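Local atomic coordinates of Non-reducing end beta-L-arabinofuranosidase (Bacteroides thetaiotaomicron, PDB entry 5MQO), a protein that probably hydrolyses glycosidic linkages of complex plant pectin as a gut bacterial glycoside hydrolase of family GH127, probably acting as an aceric acidase. Residues G339-L344 against Q365-P370; A343-T348 against Y441-P446; T430-I435 against W445-T450; S640-L645 against L676-A681. All coordinates share one frame; numbering follows the deposited sequence.

In the fold
Contacts 1, 2 and 3 lie in the catalytic region, and contact 4 in the C-terminal beta region. Contacts 1 and 2 start from the same run of chain around Ala-343 and Leu-344, while contacts 2 and 3 both end on Trp-445 and Pro-446. The centres of contacts 1 and 2, and of 2 and 3, are about 11 Å apart, so the three form a continuous cluster, largely of loops, drawn from chain between helix 317-333 and helix 458-466. Contact 4 comes last, its centre about 17 Å from that of contact 3; Tyr-679 OH bonds to Pro-432 O between them. Strands 434-435, 640-651 and 670-678 belong to one mixed sheet, which therefore ties the catalytic region to the C-terminal one.

Contact 1: G339-L344 against Q365-P370; sequences GACGAL and QSYGRP
Two backbone hydrogen bonds join Leu-344 and Ser-366 as an antiparallel hydrogen-bonded pair. Leu-344 N donates to Ser-366 O at 3.0 Å, and Ser-366 N returns a straighter bond to Leu-344 O at 2.9 Å, with an angle of 164° at the hydrogen. The pairing is irregular on both segments: Ala-343 and Leu-344 face Ser-366 in a classic beta bulge, and Gln-365 and Ser-366 face Leu-344 in a G1 bulge. Gly-342 adds a CA-H...O contact, its CA 3.4 Å from Ser-366 O.

Beside this bridge, Leu-344 packs against the backbone of Tyr-367 and Gly-368. Leu-344 CG stands anti to its carbonyl carbon (chi1 -48°), and the CD1 branch reaches along the 365-370 segment to lie 3.4 Å from Tyr-367 O and 3.6 Å from Gly-368 CA.

Sulfur and aromatic groups meet at the other end. Cys-341 CB packs 3.8 Å from Tyr-367 CE1, and its SG approaches the ring obliquely, 5.3 Å from the centroid. The phenol oxygen is hydrogen-bonded to Asn-301 of helix 297-314, which helps to hold the far end of the ring.

The chemistry thus divides along the contact: paired peptide groups satisfy each other at the doubly bulged bridge next to the two-stranded sheet 347-349/361-364, while the buried Cys-341 and Tyr-367 pack against the helices of the catalytic domain.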
loop_
_atom_site.group_PDB
_atom_site.type_symbol
_atom_site.label_atom_id
_atom_site.label_comp_id
_atom_site.label_asym_id
_atom_site.label_seq_id
_atom_site.Cartn_x
_atom_site.Cartn_y
_atom_site.Cartn_z
ATOM N N GLY A 339 2.195 -8.810 0.220
ATOM C CA GLY A 339 1.015 -8.011 -0.202
ATOM C C GLY A 339 0.996 -7.646 -1.683
ATOM O O GLY A 339 0.024 -7.086 -2.175
ATOM N N ALA A 340 2.052 -8.009 -2.407
ATOM C CA ALA A 340 2.214 -7.539 -3.775
ATOM C C ALA A 340 1.303 -8.342 -4.671
ATOM O O ALA A 340 0.937 -9.459 -4.320
ATOM C CB ALA A 340 3.661 -7.636 -4.237
ATOM N N CYS A 341 0.932 -7.753 -5.800
ATOM C CA CYS A 341 -0.021 -8.346 -6.678
ATOM C C CYS A 341 0.482 -8.333 -8.132
ATOM O O CYS A 341 0.958 -7.317 -8.628
ATOM C CB CYS A 341 -1.357 -7.605 -6.541
ATOM S SG CYS A 341 -2.085 -7.652 -4.875
ATOM N N GLY A 342 0.326 -9.466 -8.807
ATOM C CA GLY A 342 0.633 -9.595 -10.207
ATOM C C GLY A 342 1.850 -10.480 -10.386
ATOM O O GLY A 342 2.973 -10.028 -10.276
ATOM N N ALA A 343 1.564 -11.740 -10.673
ATOM C CA ALA A 343 2.501 -12.817 -10.903
ATOM C C ALA A 343 3.075 -12.919 -12.302
ATOM O O ALA A 343 4.070 -13.624 -12.484
ATOM C CB ALA A 343 1.767 -14.111 -10.645
ATOM N N LEU A 344 2.417 -12.316 -13.302
ATOM C CA LEU A 344 2.753 -12.565 -14.722
ATOM C C LEU A 344 3.153 -11.272 -15.359
ATOM O O LEU A 344 2.413 -10.302 -15.305
ATOM C CB LEU A 344 1.586 -13.160 -15.515
ATOM C CG LEU A 344 0.818 -14.348 -14.921
ATOM C CD1 LEU A 344 -0.511 -14.523 -15.628
ATOM C CD2 LEU A 344 1.593 -15.651 -14.956
ATOM N N GLN A 365 1.322 -7.838 -16.757
ATOM C CA GLN A 365 1.504 -7.168 -15.467
ATOM C C GLN A 365 0.275 -7.499 -14.644
ATOM O O GLN A 365 -0.435 -6.626 -14.116
ATOM C CB GLN A 365 1.715 -5.667 -15.677
ATOM C CG GLN A 365 2.532 -5.350 -16.931
ATOM C CD GLN A 365 3.243 -4.014 -16.897
ATOM O OE1 GLN A 365 2.838 -3.093 -16.203
ATOM N NE2 GLN A 365 4.328 -3.917 -17.644
ATOM N N SER A 366 0.061 -8.809 -14.558
ATOM C CA SER A 366 -1.247 -9.374 -14.316
ATOM C C SER A 366 -1.331 -10.479 -13.262
ATOM O O SER A 366 -0.369 -11.230 -13.008
ATOM C CB SER A 366 -1.798 -9.925 -15.635
ATOM O OG SER A 366 -3.002 -10.635 -15.445
ATOM N N TYR A 367 -2.535 -10.585 -12.694
ATOM C CA TYR A 367 -2.907 -11.693 -11.846
ATOM C C TYR A 367 -2.805 -12.955 -12.677
ATOM O O TYR A 367 -2.988 -12.900 -13.860
ATOM C CB TYR A 367 -4.343 -11.498 -11.323
ATOM C CG TYR A 367 -4.477 -10.521 -10.172
ATOM C CD1 TYR A 367 -3.905 -10.807 -8.931
ATOM C CD2 TYR A 367 -5.191 -9.311 -10.301
ATOM C CE1 TYR A 367 -4.014 -9.927 -7.849
ATOM C CE2 TYR A 367 -5.312 -8.433 -9.220
ATOM C CZ TYR A 367 -4.715 -8.753 -7.990
ATOM O OH TYR A 367 -4.799 -7.926 -6.891
ATOM N N GLY A 368 -2.497 -14.082 -12.045
ATOM C CA GLY A 368 -2.370 -15.411 -12.705
ATOM C C GLY A 368 -3.447 -16.340 -12.209
ATOM O O GLY A 368 -4.467 -15.855 -11.672
ATOM N N ARG A 369 -3.243 -17.651 -12.410
ATOM C CA ARG A 369 -4.114 -18.711 -11.878
ATOM C C ARG A 369 -4.087 -18.682 -10.363
ATOM O O ARG A 369 -3.105 -18.223 -9.783
ATOM C CB ARG A 369 -3.620 -20.108 -12.273
ATOM C CG ARG A 369 -3.762 -20.505 -13.756
ATOM C CD ARG A 369 -3.412 -21.992 -14.000
ATOM N NE ARG A 369 -2.334 -22.443 -13.105
ATOM C CZ ARG A 369 -1.039 -22.307 -13.352
ATOM N NH1 ARG A 369 -0.607 -21.782 -14.487
ATOM N NH2 ARG A 369 -0.156 -22.715 -12.466
ATOM N N PRO A 370 -5.146 -19.180 -9.706
ATOM C CA PRO A 370 -5.082 -19.347 -8.266
ATOM C C PRO A 370 -3.820 -20.128 -7.835
ATOM O O PRO A 370 -3.385 -21.062 -8.535
ATOM C CB PRO A 370 -6.353 -20.160 -7.937
ATOM C CG PRO A 370 -7.247 -20.064 -9.126
ATOM C CD PRO A 370 -6.504 -19.392 -10.232
#

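Contact 2: A343-T348 against Y441-P446; sequences ALYDGT and YTLRWP
Tyr-345 takes Leu-443 over one ring face and has Arg-444 alongside its edge and CB. Its CG is anti to the carbonyl carbon (chi1 -77°), which carries the ring out to the 441-446 loop. Leu-443 comes in roughly perpendicular to the tyrosine side chain and sets CD2 over the centre of the ring, 3.9 Å from the centroid, in a CH-pi contact. The CB of Leu-443 packs near the phenol end, 3.8 Å from Tyr-345 CE2, while the backbone O of Arg-444 comes in at the ring edge, in its plane. The phenol oxygen itself is hydrogen-bonded to Lys-447.

Arg-444 runs past Tyr-345 head to tail. A bend at chi3 (-72°) turns its guanidinium back toward the tyrosine backbone, with Tyr-345 CD2 over one guanidinium face and the two planes 54° apart. NH2 donates to Tyr-345 O at 3.0 Å; the carbonyl oxygen lies in the guanidinium plane, but the nitrogen sits well above the carbonyl plane. NH1 makes a salt bridge to Asp-346, meeting OD2 on its syn side at 3.0 Å. A weak bond from NH1 to OD1 spans 3.2 Å, and the carboxylate is strongly twisted against the guanidinium.

Chemically, one arginine serves a peptide carbonyl and an exposed carboxylate together. The salt bridge probably offsets the charge of Asp-346 at the surface, while the apolar contact between Tyr-345 and Leu-443 lies beside it.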
loop_
_atom_site.group_PDB
_atom_site.type_symbol
_atom_site.label_atom_id
_atom_site.label_comp_id
_atom_site.label_asym_id
_atom_site.label_seq_id
_atom_site.Cartn_x
_atom_site.Cartn_y
_atom_site.Cartn_z
ATOM N N ALA A 343 1.564 -11.740 -10.673
ATOM C CA ALA A 343 2.501 -12.817 -10.903
ATOM C C ALA A 343 3.075 -12.919 -12.302
ATOM O O ALA A 343 4.070 -13.624 -12.484
ATOM C CB ALA A 343 1.767 -14.111 -10.645
ATOM N N LEU A 344 2.417 -12.316 -13.302
ATOM C CA LEU A 344 2.753 -12.565 -14.722
ATOM C C LEU A 344 3.153 -11.272 -15.359
ATOM O O LEU A 344 2.413 -10.302 -15.305
ATOM C CB LEU A 344 1.586 -13.160 -15.515
ATOM C CG LEU A 344 0.818 -14.348 -14.921
ATOM C CD1 LEU A 344 -0.511 -14.523 -15.628
ATOM C CD2 LEU A 344 1.593 -15.651 -14.956
ATOM N N TYR A 345 4.340 -11.277 -15.947
ATOM C CA TYR A 345 4.748 -10.261 -16.917
ATOM C C TYR A 345 3.801 -10.371 -18.128
ATOM O O TYR A 345 3.234 -9.371 -18.558
ATOM C CB TYR A 345 6.222 -10.478 -17.358
ATOM C CG TYR A 345 7.299 -10.033 -16.344
ATOM C CD1 TYR A 345 7.428 -10.631 -15.082
ATOM C CD2 TYR A 345 8.208 -9.017 -16.669
ATOM C CE1 TYR A 345 8.404 -10.207 -14.183
ATOM C CE2 TYR A 345 9.183 -8.609 -15.779
ATOM C CZ TYR A 345 9.279 -9.201 -14.542
ATOM O OH TYR A 345 10.246 -8.779 -13.674
ATOM N N ASP A 346 3.638 -11.580 -18.667
ATOM C CA ASP A 346 2.770 -11.834 -19.811
ATOM C C ASP A 346 2.075 -13.158 -19.602
ATOM O O ASP A 346 2.639 -14.028 -18.984
ATOM C CB ASP A 346 3.574 -11.964 -21.108
ATOM C CG ASP A 346 4.441 -10.751 -21.418
ATOM O OD1 ASP A 346 3.953 -9.619 -21.687
ATOM O OD2 ASP A 346 5.656 -10.959 -21.449
ATOM N N GLY A 347 0.884 -13.347 -20.141
ATOM C CA GLY A 347 0.232 -14.651 -20.075
ATOM C C GLY A 347 -1.117 -14.671 -20.771
ATOM O O GLY A 347 -1.436 -13.781 -21.585
ATOM N N THR A 348 -1.924 -15.674 -20.434
ATOM C CA THR A 348 -3.244 -15.845 -21.029
ATOM C C THR A 348 -4.301 -15.996 -19.941
ATOM O O THR A 348 -4.027 -16.570 -18.908
ATOM C CB THR A 348 -3.286 -17.075 -21.946
ATOM O OG1 THR A 348 -2.683 -18.186 -21.280
ATOM C CG2 THR A 348 -2.518 -16.817 -23.195
ATOM N N TYR A 441 17.580 -15.691 -18.718
ATOM C CA TYR A 441 16.983 -14.631 -19.547
ATOM C C TYR A 441 16.977 -13.355 -18.719
ATOM O O TYR A 441 17.133 -13.408 -17.492
ATOM C CB TYR A 441 15.547 -15.001 -20.011
ATOM C CG TYR A 441 14.714 -15.644 -18.945
ATOM C CD1 TYR A 441 13.988 -14.868 -18.040
ATOM C CD2 TYR A 441 14.664 -17.029 -18.812
ATOM C CE1 TYR A 441 13.226 -15.462 -17.036
ATOM C CE2 TYR A 441 13.905 -17.627 -17.804
ATOM C CZ TYR A 441 13.199 -16.836 -16.923
ATOM O OH TYR A 441 12.457 -17.402 -15.935
ATOM N N THR A 442 16.803 -12.222 -19.397
ATOM C CA THR A 442 16.700 -10.907 -18.733
ATOM C C THR A 442 15.270 -10.413 -18.786
ATOM O O THR A 442 14.785 -10.068 -19.851
ATOM C CB THR A 442 17.624 -9.877 -19.396
ATOM O OG1 THR A 442 18.978 -10.219 -19.093
ATOM C CG2 THR A 442 17.333 -8.455 -18.890
ATOM N N LEU A 443 14.607 -10.369 -17.634
ATOM C CA LEU A 443 13.244 -9.856 -17.552
ATOM C C LEU A 443 13.245 -8.361 -17.836
ATOM O O LEU A 443 14.250 -7.695 -17.588
ATOM C CB LEU A 443 12.644 -10.127 -16.162
ATOM C CG LEU A 443 12.339 -11.619 -15.847
ATOM C CD1 LEU A 443 12.248 -11.876 -14.344
ATOM C CD2 LEU A 443 11.076 -12.133 -16.539
ATOM N N ARG A 444 12.134 -7.849 -18.368
ATOM C CA ARG A 444 11.884 -6.413 -18.486
ATOM C C ARG A 444 12.075 -5.712 -17.145
ATOM O O ARG A 444 11.754 -6.259 -16.098
ATOM C CB ARG A 444 10.428 -6.115 -18.895
ATOM C CG ARG A 444 9.917 -6.646 -20.236
ATOM C CD ARG A 444 8.620 -5.959 -20.659
ATOM N NE ARG A 444 7.449 -6.370 -19.872
ATOM C CZ ARG A 444 6.609 -7.376 -20.152
ATOM N NH1 ARG A 444 6.776 -8.146 -21.223
ATOM N NH2 ARG A 444 5.587 -7.621 -19.335
ATOM N N TRP A 445 12.539 -4.469 -17.198
ATOM C CA TRP A 445 12.631 -3.565 -16.035
ATOM C C TRP A 445 13.851 -3.876 -15.175
ATOM O O TRP A 445 14.146 -5.042 -14.903
ATOM C CB TRP A 445 11.322 -3.490 -15.190
ATOM C CG TRP A 445 10.132 -3.395 -16.052
ATOM C CD1 TRP A 445 9.106 -4.292 -16.136
ATOM C CD2 TRP A 445 9.878 -2.396 -17.043
ATOM N NE1 TRP A 445 8.199 -3.893 -17.096
ATOM C CE2 TRP A 445 8.650 -2.735 -17.674
ATOM C CE3 TRP A 445 10.565 -1.240 -17.464
ATOM C CZ2 TRP A 445 8.091 -1.957 -18.706
ATOM C CZ3 TRP A 445 10.009 -0.460 -18.498
ATOM C CH2 TRP A 445 8.783 -0.828 -19.104
ATOM N N PRO A 446 14.579 -2.817 -14.756
ATOM C CA PRO A 446 15.791 -3.043 -13.964
ATOM C C PRO A 446 15.520 -3.766 -12.637
ATOM O O PRO A 446 14.410 -3.692 -12.085
ATOM C CB PRO A 446 16.330 -1.624 -13.731
ATOM C CG PRO A 446 15.142 -0.728 -13.879
ATOM C CD PRO A 446 14.279 -1.377 -14.915
#

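Contact 3: T430-I435 against W445-T450; sequences TNPLRI and WPKERT
Bends at chi2 (-66°) and chi4 (-83°) fold the Lys-447 side chain back on its own loop and bring NZ over to Thr-430, where OG1 sits between the backbone N and the carbonyl carbon (chi1 51°). The lysine lies roughly perpendicular to the threonine side chain, and Lys-447 NZ donates to Thr-430 OG1 at 3.2 Å. The same ammonium group donates to Trp-445 O at 3.0 Å, from above the plane of that carbonyl, tying the side chain back to the backbone two residues earlier. Its third partner is the phenol oxygen of Tyr-345. Three oxygens therefore surround the nitrogen, and together they would be expected to steady its positive charge.

The aliphatic part of the lysine is packed as well. Ile-435 CD1 rests 3.9 Å from Lys-447 CB, and Pro-432 CG lies more loosely, 4.2 Å from Lys-447 CD. The other branch of the threonine meets the indole obliquely, with Thr-430 CG2 3.9 Å from Trp-445 CD1. The indole ring also meets Tyr-429, the residue just before Thr-430.

This is a lysine bridging two loop arms that are close in sequence, in the catalytic region of the GH127 fold. The first arm runs on into strand 434-435, which pairs with strand 690-697, so the bridge sits where the catalytic loops join the C-terminal sheet.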
loop_
_atom_site.group_PDB
_atom_site.type_symbol
_atom_site.label_atom_id
_atom_site.label_comp_id
_atom_site.label_asym_id
_atom_site.label_seq_id
_atom_site.Cartn_x
_atom_site.Cartn_y
_atom_site.Cartn_z
ATOM N N THR A 430 9.440 -3.270 -10.866
ATOM C CA THR A 430 9.116 -4.611 -10.345
ATOM C C THR A 430 9.620 -4.841 -8.891
ATOM O O THR A 430 10.645 -4.292 -8.478
ATOM C CB THR A 430 9.718 -5.729 -11.225
ATOM O OG1 THR A 430 11.111 -5.477 -11.446
ATOM C CG2 THR A 430 9.017 -5.813 -12.529
ATOM N N ASN A 431 8.903 -5.696 -8.162
ATOM C CA ASN A 431 9.261 -6.142 -6.827
ATOM C C ASN A 431 9.324 -7.679 -6.758
ATOM O O ASN A 431 8.448 -8.317 -6.159
ATOM C CB ASN A 431 8.248 -5.631 -5.825
ATOM C CG ASN A 431 8.381 -4.168 -5.601
ATOM O OD1 ASN A 431 9.209 -3.719 -4.807
ATOM N ND2 ASN A 431 7.590 -3.409 -6.306
ATOM N N PRO A 432 10.385 -8.271 -7.325
ATOM C CA PRO A 432 10.498 -9.718 -7.307
ATOM C C PRO A 432 10.719 -10.278 -5.903
ATOM O O PRO A 432 11.148 -9.552 -5.015
ATOM C CB PRO A 432 11.733 -9.978 -8.198
ATOM C CG PRO A 432 12.584 -8.788 -8.019
ATOM C CD PRO A 432 11.660 -7.634 -7.710
ATOM N N LEU A 433 10.441 -11.570 -5.735
ATOM C CA LEU A 433 10.764 -12.280 -4.498
ATOM C C LEU A 433 11.990 -13.168 -4.589
ATOM O O LEU A 433 12.218 -13.976 -3.699
ATOM C CB LEU A 433 9.564 -13.110 -4.078
ATOM C CG LEU A 433 8.482 -12.334 -3.311
ATOM C CD1 LEU A 433 7.575 -11.536 -4.275
ATOM C CD2 LEU A 433 7.709 -13.321 -2.410
ATOM N N ARG A 434 12.753 -13.041 -5.671
ATOM C CA ARG A 434 13.982 -13.802 -5.896
ATOM C C ARG A 434 14.820 -13.187 -7.031
ATOM O O ARG A 434 14.287 -12.854 -8.112
ATOM C CB ARG A 434 13.693 -15.298 -6.235
ATOM C CG ARG A 434 14.930 -16.195 -6.322
ATOM C CD ARG A 434 14.678 -17.683 -6.118
ATOM N NE ARG A 434 13.810 -18.018 -4.975
ATOM C CZ ARG A 434 12.976 -19.082 -4.895
ATOM N NH1 ARG A 434 12.835 -19.986 -5.887
ATOM N NH2 ARG A 434 12.241 -19.249 -3.800
ATOM N N ILE A 435 16.121 -13.038 -6.778
ATOM C CA ILE A 435 17.097 -12.805 -7.839
ATOM C C ILE A 435 18.076 -13.956 -7.798
ATOM O O ILE A 435 18.704 -14.188 -6.780
ATOM C CB ILE A 435 17.896 -11.487 -7.641
ATOM C CG1 ILE A 435 16.960 -10.271 -7.560
ATOM C CG2 ILE A 435 18.931 -11.306 -8.751
ATOM C CD1 ILE A 435 16.327 -9.868 -8.873
ATOM N N TRP A 445 12.539 -4.469 -17.198
ATOM C CA TRP A 445 12.631 -3.565 -16.035
ATOM C C TRP A 445 13.851 -3.876 -15.175
ATOM O O TRP A 445 14.146 -5.042 -14.903
ATOM C CB TRP A 445 11.322 -3.490 -15.190
ATOM C CG TRP A 445 10.132 -3.395 -16.052
ATOM C CD1 TRP A 445 9.106 -4.292 -16.136
ATOM C CD2 TRP A 445 9.878 -2.396 -17.043
ATOM N NE1 TRP A 445 8.199 -3.893 -17.096
ATOM C CE2 TRP A 445 8.650 -2.735 -17.674
ATOM C CE3 TRP A 445 10.565 -1.240 -17.464
ATOM C CZ2 TRP A 445 8.091 -1.957 -18.706
ATOM C CZ3 TRP A 445 10.009 -0.460 -18.498
ATOM C CH2 TRP A 445 8.783 -0.828 -19.104
ATOM N N PRO A 446 14.579 -2.817 -14.756
ATOM C CA PRO A 446 15.791 -3.043 -13.964
ATOM C C PRO A 446 15.520 -3.766 -12.637
ATOM O O PRO A 446 14.410 -3.692 -12.085
ATOM C CB PRO A 446 16.330 -1.624 -13.731
ATOM C CG PRO A 446 15.142 -0.728 -13.879
ATOM C CD PRO A 446 14.279 -1.377 -14.915
ATOM N N LYS A 447 16.534 -4.478 -12.161
ATOM C CA LYS A 447 16.432 -5.227 -10.921
ATOM C C LYS A 447 17.353 -4.677 -9.840
ATOM O O LYS A 447 17.545 -5.298 -8.799
ATOM C CB LYS A 447 16.672 -6.711 -11.203
ATOM C CG LYS A 447 15.659 -7.337 -12.166
ATOM C CD LYS A 447 14.252 -7.378 -11.576
ATOM C CE LYS A 447 13.242 -8.099 -12.461
ATOM N NZ LYS A 447 12.639 -7.273 -13.546
ATOM N N GLU A 448 17.884 -3.490 -10.086
ATOM C CA GLU A 448 18.441 -2.644 -9.053
ATOM C C GLU A 448 17.656 -1.358 -9.122
ATOM O O GLU A 448 17.252 -0.947 -10.211
ATOM C CB GLU A 448 19.900 -2.390 -9.343
ATOM C CG GLU A 448 20.737 -3.659 -9.265
ATOM C CD GLU A 448 22.232 -3.383 -9.372
ATOM O OE1 GLU A 448 22.888 -3.983 -10.263
ATOM O OE2 GLU A 448 22.748 -2.559 -8.565
ATOM N N ARG A 449 17.409 -0.720 -7.981
ATOM C CA ARG A 449 16.654 0.549 -7.986
ATOM C C ARG A 449 17.413 1.604 -8.763
ATOM O O ARG A 449 18.636 1.646 -8.732
ATOM C CB ARG A 449 16.338 1.045 -6.571
ATOM C CG ARG A 449 15.297 0.199 -5.872
ATOM C CD ARG A 449 14.801 0.794 -4.570
ATOM N NE ARG A 449 14.257 -0.273 -3.737
ATOM C CZ ARG A 449 14.981 -1.135 -3.015
ATOM N NH1 ARG A 449 16.313 -1.058 -2.976
ATOM N NH2 ARG A 449 14.368 -2.098 -2.331
ATOM N N THR A 450 16.674 2.441 -9.472
ATOM C CA THR A 450 17.263 3.466 -10.329
ATOM C C THR A 450 16.640 4.832 -10.047
ATOM O O THR A 450 15.468 4.922 -9.641
ATOM C CB THR A 450 17.142 3.095 -11.829
ATOM O OG1 THR A 450 17.950 3.990 -12.598
ATOM C CG2 THR A 450 15.715 3.171 -12.340
#

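Contact 4: S640-L645 against L676-A681; sequences SSIVAL and LIPYYA
Ile-642 CD1 is the centre of the apolar packing, with Pro-678, Ile-677 and Ala-681 gathered about it. Its closest approach is to the proline ring, at 3.4 Å from Pro-678 CD, and Ile-677 CB follows at 3.9 Å. Ala-681 CB stands further off. The reach depends on chi1 of 79°, which places CG1 between the backbone N and the carbonyl carbon and swings the ethyl arm across to the other strand; the CG2 methyl is left to meet Tyr-680, lying 3.7 Å from its OH. Ile-642 and Tyr-680 lie head to tail alongside each other, and the Tyr-680 ring also meets Phe-50.

Further along, Ala-644 CB packs loosely near Ile-677 CG2, and the CB atoms of Leu-645 and Leu-676 lie side by side, 4.3 Å apart. Both leucines point to one face of the sheet, where Val-599 of strand 596-601 touches them.

Here strands 640-651 and 670-678 run antiparallel as neighbours in the mixed sheet built mostly from the C-terminal family region, the N-to-C directions of the short segments 148° apart, some 30° from strictly antiparallel. After Pro-678 the segment bends through Tyr-680 and Ala-681, whose side chains also meet Ile-642.

The polar edge is the Leu-645/Leu-676 hydrogen-bonded pair. Leu-645 N donates to Leu-676 O at 2.9 Å, and Leu-676 N donates to Leu-645 O at 2.8 Å. Ala-644 CA adds a CA-H...O contact to Leu-676 O at 3.2 Å.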
loop_
_atom_site.group_PDB
_atom_site.type_symbol
_atom_site.label_atom_id
_atom_site.label_comp_id
_atom_site.label_asym_id
_atom_site.label_seq_id
_atom_site.Cartn_x
_atom_site.Cartn_y
_atom_site.Cartn_z
ATOM N N SER A 640 20.418 3.698 8.475
ATOM C CA SER A 640 19.095 3.334 9.024
ATOM C C SER A 640 19.274 2.117 9.922
ATOM O O SER A 640 19.943 1.150 9.525
ATOM C CB SER A 640 18.093 3.023 7.896
ATOM O OG SER A 640 16.754 3.040 8.365
ATOM N N SER A 641 18.703 2.181 11.125
ATOM C CA SER A 641 18.829 1.085 12.069
ATOM C C SER A 641 17.710 0.102 11.800
ATOM O O SER A 641 16.534 0.464 11.873
ATOM C CB SER A 641 18.768 1.554 13.525
ATOM O OG SER A 641 19.169 0.492 14.395
ATOM N N ILE A 642 18.079 -1.130 11.468
ATOM C CA ILE A 642 17.111 -2.168 11.164
ATOM C C ILE A 642 17.419 -3.383 12.057
ATOM O O ILE A 642 18.570 -3.579 12.485
ATOM C CB ILE A 642 17.081 -2.530 9.638
ATOM C CG1 ILE A 642 18.246 -3.452 9.260
ATOM C CG2 ILE A 642 17.067 -1.282 8.738
ATOM C CD1 ILE A 642 18.159 -4.083 7.883
ATOM N N VAL A 643 16.393 -4.180 12.349
ATOM C CA VAL A 643 16.581 -5.431 13.023
ATOM C C VAL A 643 16.869 -6.511 11.987
ATOM O O VAL A 643 15.996 -6.876 11.212
ATOM C CB VAL A 643 15.369 -5.811 13.876
ATOM C CG1 VAL A 643 15.593 -7.186 14.521
ATOM C CG2 VAL A 643 15.131 -4.748 14.941
ATOM N N ALA A 644 18.102 -7.001 11.969
ATOM C CA ALA A 644 18.421 -8.247 11.261
ATOM C C ALA A 644 18.159 -9.451 12.185
ATOM O O ALA A 644 17.932 -9.286 13.368
ATOM C CB ALA A 644 19.862 -8.242 10.743
ATOM N N LEU A 645 18.138 -10.648 11.619
ATOM C CA LEU A 645 17.940 -11.859 12.396
ATOM C C LEU A 645 19.130 -12.741 12.060
ATOM O O LEU A 645 19.433 -12.940 10.886
ATOM C CB LEU A 645 16.605 -12.533 12.038
ATOM C CG LEU A 645 15.335 -11.659 12.165
ATOM C CD1 LEU A 645 14.151 -12.213 11.350
ATOM C CD2 LEU A 645 14.962 -11.465 13.624
ATOM N N LEU A 676 19.345 -12.606 8.130
ATOM C CA LEU A 676 18.168 -12.135 7.374
ATOM C C LEU A 676 17.943 -10.650 7.607
ATOM O O LEU A 676 18.147 -10.168 8.718
ATOM C CB LEU A 676 16.930 -12.920 7.782
ATOM C CG LEU A 676 17.062 -14.444 7.638
ATOM C CD1 LEU A 676 15.742 -15.161 7.926
ATOM C CD2 LEU A 676 17.540 -14.823 6.249
ATOM N N ILE A 677 17.559 -9.922 6.559
ATOM C CA ILE A 677 17.158 -8.506 6.694
ATOM C C ILE A 677 15.746 -8.326 6.157
ATOM O O ILE A 677 15.235 -9.205 5.447
ATOM C CB ILE A 677 18.117 -7.511 5.973
ATOM C CG1 ILE A 677 18.076 -7.682 4.451
ATOM C CG2 ILE A 677 19.544 -7.651 6.487
ATOM C CD1 ILE A 677 18.581 -6.466 3.706
ATOM N N PRO A 678 15.106 -7.197 6.480
ATOM C CA PRO A 678 13.752 -6.997 5.987
ATOM C C PRO A 678 13.729 -6.875 4.479
ATOM O O PRO A 678 14.643 -6.286 3.895
ATOM C CB PRO A 678 13.339 -5.668 6.627
ATOM C CG PRO A 678 14.198 -5.567 7.837
ATOM C CD PRO A 678 15.508 -6.089 7.346
ATOM N N TYR A 679 12.708 -7.452 3.865
ATOM C CA TYR A 679 12.569 -7.406 2.424
ATOM C C TYR A 679 12.638 -5.995 1.932
ATOM O O TYR A 679 13.399 -5.729 0.999
ATOM C CB TYR A 679 11.262 -8.036 1.991
ATOM C CG TYR A 679 10.941 -7.959 0.531
ATOM C CD1 TYR A 679 11.620 -8.754 -0.409
ATOM C CD2 TYR A 679 9.924 -7.137 0.087
ATOM C CE1 TYR A 679 11.293 -8.691 -1.769
ATOM C CE2 TYR A 679 9.575 -7.078 -1.257
ATOM C CZ TYR A 679 10.257 -7.847 -2.186
ATOM O OH TYR A 679 9.885 -7.747 -3.499
ATOM N N TYR A 680 11.911 -5.074 2.578
ATOM C CA TYR A 680 11.836 -3.714 2.067
ATOM C C TYR A 680 13.231 -3.120 1.877
ATOM O O TYR A 680 13.462 -2.405 0.917
ATOM C CB TYR A 680 10.983 -2.811 2.964
ATOM C CG TYR A 680 11.692 -2.254 4.175
ATOM C CD1 TYR A 680 12.407 -1.079 4.106
ATOM C CD2 TYR A 680 11.627 -2.910 5.399
ATOM C CE1 TYR A 680 13.051 -0.582 5.223
ATOM C CE2 TYR A 680 12.280 -2.420 6.521
ATOM C CZ TYR A 680 12.988 -1.266 6.418
ATOM O OH TYR A 680 13.608 -0.790 7.514
ATOM N N ALA A 681 14.151 -3.442 2.786
ATOM C CA ALA A 681 15.544 -2.982 2.730
ATOM C C ALA A 681 16.470 -3.775 1.777
ATOM O O ALA A 681 17.690 -3.516 1.767
ATOM C CB ALA A 681 16.139 -3.017 4.131
#